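Side-chain contacts in 4-hydroxy-tetrahydrodipicolinate synthase (Methylacidiphilum fumariolicum SolV, PDB 6T3T), which probably catalyses the condensation of pyruvate with aspartate semialdehyde to 4-hydroxy-tetrahydrodipicolinate in the diaminopimelate route to lysine: residues V215-L218 with V219-Y222; N249-P252 with V253-L257; N278-K281 with L282-L286. All coordinates share one frame; numbering follows the deposited sequence.

Overall arrangement
Each of the three contacts is local: its two segments run on without a gap, so none closes a long loop, and they follow one another in the chain without nesting or crossing. Contact 1 comes first, within helix 212-223, which follows the last barrel strand, 202-205. After helix 227-243 the chain reaches contact 2, where a cis-proline turn leads into helix 251-259. Contact 3 lies near the start of helix 276-295. Contacts 2 and 3 pack directly together, with centres about 11 Å apart, through T255 and A256 against L279, L282 and L286. Contact 1 stands apart, its nearest atoms about 10 Å from contact 2 and about 11 Å from contact 3.

Contact 1 of 3, residues V215-L218 with V219-Y222; sequences VSAL and VRLY
The guanidinium of R220 is set flat against the preceding helical turn, with S216 OG at its edge and in its plane, and with S216 O and A217 CA beneath the rim of one face. At the edge, NH2 of R220 donates to S216 OG over 2.9 Å, somewhat bent at 145°. Over the face the relation differs: S216 O lies 3.1 Å from R220 NH1, but well off the guanidinium plane, so the N-H groups do not point at it and no hydrogen bond forms. That carbonyl instead takes the backbone N-H of R220, S216 O to R220 N being 3.1 Å. The arginine chain folds at chi3 (-68°), bringing the guanidinium back beside S216. Serine suits its position because it is short: with OG lodged between its own N and carbonyl carbon (chi1 74°), it accepts from R220 while its single proton is offered to the carbonyls of P212 and R213, which must share it. A217, with only a methyl, lets the guanidinium settle close by, its CB 3.9 Å from R220 NH2. One residue on, L221 N donates to A217 O at 2.8 Å, whereas the bonds V219 N to V215 O and Y222 N to L218 O are weak. Against the barrel wall, V215, S216 and V219 meet T6 of strand 5-9, A217 and L221 face helix 227-243, and Y222 packs on helix 192-197 and on P227 of a second subunit.

Contact 2 of 3, residues N249-P252 with V253-L257; sequences NPVP and VKTAL
T255 reaches back one turn to V251, and here the contact is tight. The carbonyl oxygen V251 O is gripped twice, by T255 N at 2.8 Å and by T255 OG1 at 2.7 Å, the two donors arriving from opposite faces of the carbonyl plane, with the hydroxyl 39° out of it. The hydroxyl gets there because OG1 sits beside its own backbone N (chi1 -63°), the usual way for a helical threonine to satisfy a buried OH. With a valine here the hydroxyl would go, and V251 O would probably be left with the backbone amide alone. The N249 side is looser, its gap spanned by one water, which donates to N249 OD1 at 2.8 Å and accepts from V253 N at 2.9 Å, bridging partners that do not bond directly. CG1 of V253 lies in this corner, 3.9 Å from P250 CB, a light apolar touch. Proline suits the helix start, since neither P250 at the N-cap nor P252 in the first turn has an N-H to satisfy, and the cis bond before P250 bends the chain sharply. K254 leads away, bent at chi3, to a salt bridge with E47. N249 ND2 binds T45 OG1, and T45 is predicted to bind pyruvate, so this cis-proline helix start borders what is probably the pyruvate pocket of the TIM barrel.

Contact 3 of 3, residues N278-K281 with L282-L286; sequences NLEK and LKTTL
T284 holds its hydroxyl against the turn before it, OG1 lying 2.9 Å from K281 O and 3.2 Å from E280 O. One proton cannot serve both carbonyls fully, and which of them takes it is not settled. The placement follows from chi1 (62°), which tucks OG1 between its own N and carbonyl carbon and puts CG2 beside E280, where the methyl lies 3.3 Å from E280 OE2. The E280 side chain crosses that of T284 at about a right angle, bent at chi2 (70°) so that OE2 comes beside the methyl. On the adjacent flank K281 passes obliquely by T285, with K281 CE 3.7 Å from T285 OG1; the long aliphatic part of lysine suits a partly exposed place, where it can lie along T285. Beneath these side chains regular helical bonds fix the backbone, such as T285 N to K281 O at 2.8 Å. Farther out, T285 OG1 is bonded to D243 of helix 227-243, N278 ND2 to E247, and L286 is buried against M259 of helix 251-259. The helix is thus amphipathic: L282 and L286 are buried, while L279, though it touches T255, is exposed. E280 OE1 and K283 NZ are 5.3 Å apart, too far for a salt bridge, so their attraction is probably weak; the helix's side-chain polar ties instead pair a neutral hydroxyl and an amide with the carboxylates of D243 and E247.

Contact 1 of 3, residues V215-L218 with V219-Y222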
loop_
_atom_site.group_PDB
_atom_site.type_symbol
_atom_site.label_atom_id
_atom_site.label_comp_id
_atom_site.label_asym_id
_atom_site.label_seq_id
_atom_site.Cartn_x
_atom_site.Cartn_y
_atom_site.Cartn_z
ATOM N N VAL A 215 4.191 24.022 20.854
ATOM C CA VAL A 215 3.271 23.433 19.879
ATOM C C VAL A 215 2.120 24.386 19.589
ATOM O O VAL A 215 1.722 24.570 18.434
ATOM C CB VAL A 215 2.753 22.069 20.375
ATOM C CG1 VAL A 215 1.571 21.613 19.549
ATOM C CG2 VAL A 215 3.865 21.027 20.311
ATOM N N SER A 216 1.522 24.951 20.644
ATOM C CA SER A 216 0.448 25.924 20.456
ATOM C C SER A 216 0.951 27.203 19.785
ATOM O O SER A 216 0.210 27.833 19.018
ATOM C CB SER A 216 -0.217 26.216 21.805
ATOM O OG SER A 216 0.615 27.020 22.616
ATOM N N ALA A 217 2.195 27.615 20.063
ATOM C CA ALA A 217 2.748 28.769 19.357
ATOM C C ALA A 217 2.899 28.470 17.868
ATOM O O ALA A 217 2.652 29.340 17.022
ATOM C CB ALA A 217 4.097 29.168 19.946
ATOM N N LEU A 218 3.263 27.235 17.531
ATOM C CA LEU A 218 3.391 26.867 16.126
ATOM C C LEU A 218 2.105 27.173 15.373
ATOM O O LEU A 218 2.129 27.775 14.289
ATOM C CB LEU A 218 3.782 25.394 16.003
ATOM C CG LEU A 218 4.293 24.859 14.650
ATOM C CD1 LEU A 218 5.173 23.626 14.824
ATOM C CD2 LEU A 218 3.135 24.491 13.780
ATOM N N VAL A 219 0.965 26.783 15.944
ATOM C CA VAL A 219 -0.306 26.996 15.261
ATOM C C VAL A 219 -0.634 28.489 15.189
ATOM O O VAL A 219 -1.039 29.001 14.141
ATOM C CB VAL A 219 -1.423 26.189 15.945
ATOM C CG1 VAL A 219 -2.800 26.558 15.359
ATOM C CG2 VAL A 219 -1.154 24.711 15.755
ATOM N N ARG A 220 -0.477 29.202 16.312
ATOM C CA ARG A 220 -0.771 30.634 16.351
ATOM C C ARG A 220 0.080 31.403 15.343
ATOM O O ARG A 220 -0.437 32.261 14.630
ATOM C CB ARG A 220 -0.553 31.189 17.765
ATOM C CG ARG A 220 -1.645 30.824 18.737
ATOM C CD ARG A 220 -1.519 31.606 20.042
ATOM N NE ARG A 220 -0.338 31.235 20.830
ATOM C CZ ARG A 220 -0.192 30.082 21.477
ATOM N NH1 ARG A 220 -1.146 29.156 21.417
ATOM N NH2 ARG A 220 0.912 29.840 22.183
ATOM N N LEU A 221 1.387 31.094 15.267
ATOM C CA LEU A 221 2.271 31.756 14.308
ATOM C C LEU A 221 1.725 31.656 12.892
ATOM O O LEU A 221 1.620 32.660 12.180
ATOM C CB LEU A 221 3.678 31.158 14.373
ATOM C CG LEU A 221 4.466 31.634 15.604
ATOM C CD1 LEU A 221 5.641 30.709 15.924
ATOM C CD2 LEU A 221 4.920 33.082 15.428
ATOM N N TYR A 222 1.300 30.467 12.484
ATOM C CA TYR A 222 0.789 30.360 11.128
ATOM C C TYR A 222 -0.527 31.119 10.979
ATOM O O TYR A 222 -0.717 31.855 10.003
ATOM C CB TYR A 222 0.642 28.886 10.697
ATOM C CG TYR A 222 0.712 28.784 9.187
ATOM C CD1 TYR A 222 1.940 28.691 8.539
ATOM C CD2 TYR A 222 -0.433 28.879 8.411
ATOM C CE1 TYR A 222 2.026 28.651 7.173
ATOM C CE2 TYR A 222 -0.361 28.827 7.027
ATOM C CZ TYR A 222 0.871 28.732 6.414
ATOM O OH TYR A 222 0.972 28.699 5.036
#

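Contact 2 of 3, residues N249-P252 with V253-L257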
loop_
_atom_site.group_PDB
_atom_site.type_symbol
_atom_site.label_atom_id
_atom_site.label_comp_id
_atom_site.label_asym_id
_atom_site.label_seq_id
_atom_site.Cartn_x
_atom_site.Cartn_y
_atom_site.Cartn_z
ATOM N N ASN A 249 2.046 5.392 19.453
ATOM C CA ASN A 249 1.484 6.296 20.436
ATOM C C ASN A 249 0.440 5.556 21.274
ATOM O O ASN A 249 -0.382 4.833 20.714
ATOM C CB ASN A 249 0.862 7.484 19.698
ATOM C CG ASN A 249 0.201 8.462 20.631
ATOM O OD1 ASN A 249 0.837 9.037 21.512
ATOM N ND2 ASN A 249 -1.091 8.632 20.468
ATOM N N PRO A 250 0.420 5.718 22.614
ATOM C CA PRO A 250 1.170 6.660 23.467
ATOM C C PRO A 250 2.436 6.155 24.146
ATOM O O PRO A 250 2.834 6.793 25.126
ATOM C CB PRO A 250 0.154 7.000 24.552
ATOM C CG PRO A 250 -0.528 5.640 24.796
ATOM C CD PRO A 250 -0.632 5.020 23.389
ATOM N N VAL A 251 3.061 5.058 23.695
ATOM C CA VAL A 251 4.256 4.572 24.389
ATOM C C VAL A 251 5.373 5.604 24.399
ATOM O O VAL A 251 5.923 5.868 25.484
ATOM C CB VAL A 251 4.719 3.223 23.806
ATOM C CG1 VAL A 251 5.952 2.775 24.556
ATOM C CG2 VAL A 251 3.632 2.174 23.894
ATOM N N PRO A 252 5.761 6.223 23.268
ATOM C CA PRO A 252 6.828 7.249 23.349
ATOM C C PRO A 252 6.452 8.449 24.205
ATOM O O PRO A 252 7.255 8.862 25.049
ATOM C CB PRO A 252 7.070 7.633 21.881
ATOM C CG PRO A 252 6.572 6.457 21.093
ATOM C CD PRO A 252 5.352 5.995 21.864
ATOM N N VAL A 253 5.262 9.032 24.019
ATOM C CA VAL A 253 4.947 10.228 24.796
ATOM C C VAL A 253 4.821 9.892 26.281
ATOM O O VAL A 253 5.258 10.661 27.140
ATOM C CB VAL A 253 3.697 10.955 24.260
ATOM C CG1 VAL A 253 2.382 10.210 24.577
ATOM C CG2 VAL A 253 3.655 12.354 24.836
ATOM N N LYS A 254 4.272 8.730 26.620
ATOM C CA LYS A 254 4.212 8.412 28.046
ATOM C C LYS A 254 5.609 8.088 28.585
ATOM O O LYS A 254 5.931 8.433 29.724
ATOM C CB LYS A 254 3.228 7.264 28.315
ATOM C CG LYS A 254 3.124 6.903 29.808
ATOM C CD LYS A 254 2.058 5.859 30.088
ATOM C CE LYS A 254 0.704 6.481 30.365
ATOM N NZ LYS A 254 -0.185 5.424 30.958
ATOM N N THR A 255 6.448 7.435 27.777
ATOM C CA THR A 255 7.845 7.219 28.150
ATOM C C THR A 255 8.581 8.541 28.360
ATOM O O THR A 255 9.392 8.675 29.288
ATOM C CB THR A 255 8.550 6.381 27.080
ATOM O OG1 THR A 255 7.935 5.086 27.023
ATOM C CG2 THR A 255 10.012 6.213 27.421
ATOM N N ALA A 256 8.337 9.520 27.489
ATOM C CA ALA A 256 8.995 10.814 27.643
ATOM C C ALA A 256 8.563 11.498 28.934
ATOM O O ALA A 256 9.402 11.959 29.712
ATOM C CB ALA A 256 8.693 11.698 26.430
ATOM N N LEU A 257 7.250 11.525 29.210
ATOM C CA LEU A 257 6.765 12.174 30.426
ATOM C C LEU A 257 7.293 11.468 31.671
ATOM O O LEU A 257 7.594 12.117 32.681
ATOM C CB LEU A 257 5.235 12.223 30.440
ATOM C CG LEU A 257 4.596 13.227 29.467
ATOM C CD1 LEU A 257 3.171 12.830 29.187
ATOM C CD2 LEU A 257 4.708 14.724 29.953
HETATM O O HOH W 1 3.667 8.907 21.596
#

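Contact 3 of 3, residues N278-K281 with L282-L286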
loop_
_atom_site.group_PDB
_atom_site.type_symbol
_atom_site.label_atom_id
_atom_site.label_comp_id
_atom_site.label_asym_id
_atom_site.label_seq_id
_atom_site.Cartn_x
_atom_site.Cartn_y
_atom_site.Cartn_z
ATOM N N ASN A 278 15.086 2.252 20.605
ATOM C CA ASN A 278 14.127 3.325 20.366
ATOM C C ASN A 278 14.000 4.212 21.586
ATOM O O ASN A 278 13.806 5.430 21.453
ATOM C CB ASN A 278 12.764 2.739 19.964
ATOM C CG ASN A 278 12.832 1.986 18.644
ATOM O OD1 ASN A 278 13.661 2.312 17.803
ATOM N ND2 ASN A 278 11.972 0.963 18.459
ATOM N N LEU A 279 14.124 3.612 22.772
ATOM C CA LEU A 279 14.204 4.379 24.004
ATOM C C LEU A 279 15.384 5.342 23.963
ATOM O O LEU A 279 15.252 6.515 24.329
ATOM C CB LEU A 279 14.338 3.429 25.205
ATOM C CG LEU A 279 14.442 4.056 26.619
ATOM C CD1 LEU A 279 13.138 4.761 26.967
ATOM C CD2 LEU A 279 14.792 3.055 27.736
ATOM N N GLU A 280 16.554 4.856 23.516
ATOM C CA GLU A 280 17.729 5.716 23.483
ATOM C C GLU A 280 17.558 6.839 22.476
ATOM O O GLU A 280 17.934 7.986 22.745
ATOM C CB GLU A 280 18.976 4.914 23.141
ATOM C CG GLU A 280 20.216 5.791 22.942
ATOM C CD GLU A 280 20.710 6.420 24.251
ATOM O OE1 GLU A 280 20.246 5.989 25.335
ATOM O OE2 GLU A 280 21.563 7.339 24.192
ATOM N N LYS A 281 17.042 6.511 21.293
ATOM C CA LYS A 281 16.765 7.527 20.290
ATOM C C LYS A 281 15.809 8.579 20.841
ATOM O O LYS A 281 16.043 9.781 20.686
ATOM C CB LYS A 281 16.191 6.864 19.035
ATOM C CG LYS A 281 15.749 7.817 17.948
ATOM C CD LYS A 281 16.943 8.517 17.335
ATOM C CE LYS A 281 16.511 9.605 16.360
ATOM N NZ LYS A 281 17.660 10.543 16.064
ATOM N N LEU A 282 14.724 8.135 21.490
ATOM C CA LEU A 282 13.767 9.070 22.077
ATOM C C LEU A 282 14.450 9.949 23.121
ATOM O O LEU A 282 14.263 11.170 23.146
ATOM C CB LEU A 282 12.580 8.312 22.703
ATOM C CG LEU A 282 11.600 9.259 23.398
ATOM C CD1 LEU A 282 10.994 10.249 22.365
ATOM C CD2 LEU A 282 10.512 8.498 24.187
ATOM N N LYS A 283 15.220 9.331 24.013
ATOM C CA LYS A 283 15.924 10.072 25.052
ATOM C C LYS A 283 16.843 11.131 24.447
ATOM O O LYS A 283 16.837 12.290 24.864
ATOM C CB LYS A 283 16.717 9.089 25.911
ATOM C CG LYS A 283 17.497 9.688 27.056
ATOM C CD LYS A 283 18.088 8.551 27.891
ATOM C CE LYS A 283 18.748 9.059 29.156
ATOM N NZ LYS A 283 18.941 7.931 30.134
ATOM N N THR A 284 17.650 10.747 23.458
ATOM C CA THR A 284 18.551 11.726 22.869
ATOM C C THR A 284 17.772 12.815 22.128
ATOM O O THR A 284 18.112 13.998 22.248
ATOM C CB THR A 284 19.579 11.039 21.959
ATOM O OG1 THR A 284 18.907 10.385 20.890
ATOM C CG2 THR A 284 20.381 9.999 22.724
ATOM N N THR A 285 16.718 12.445 21.370
ATOM C CA THR A 285 15.902 13.466 20.707
ATOM C C THR A 285 15.266 14.423 21.726
ATOM O O THR A 285 15.216 15.636 21.502
ATOM C CB THR A 285 14.790 12.830 19.860
ATOM O OG1 THR A 285 15.336 12.122 18.747
ATOM C CG2 THR A 285 13.799 13.909 19.343
ATOM N N LEU A 286 14.773 13.897 22.844
ATOM C CA LEU A 286 14.203 14.757 23.885
ATOM C C LEU A 286 15.195 15.819 24.343
ATOM O O LEU A 286 14.851 17.005 24.450
ATOM C CB LEU A 286 13.769 13.936 25.082
ATOM C CG LEU A 286 12.322 13.889 25.563
ATOM C CD1 LEU A 286 12.292 13.183 26.907
ATOM C CD2 LEU A 286 11.705 15.281 25.667
#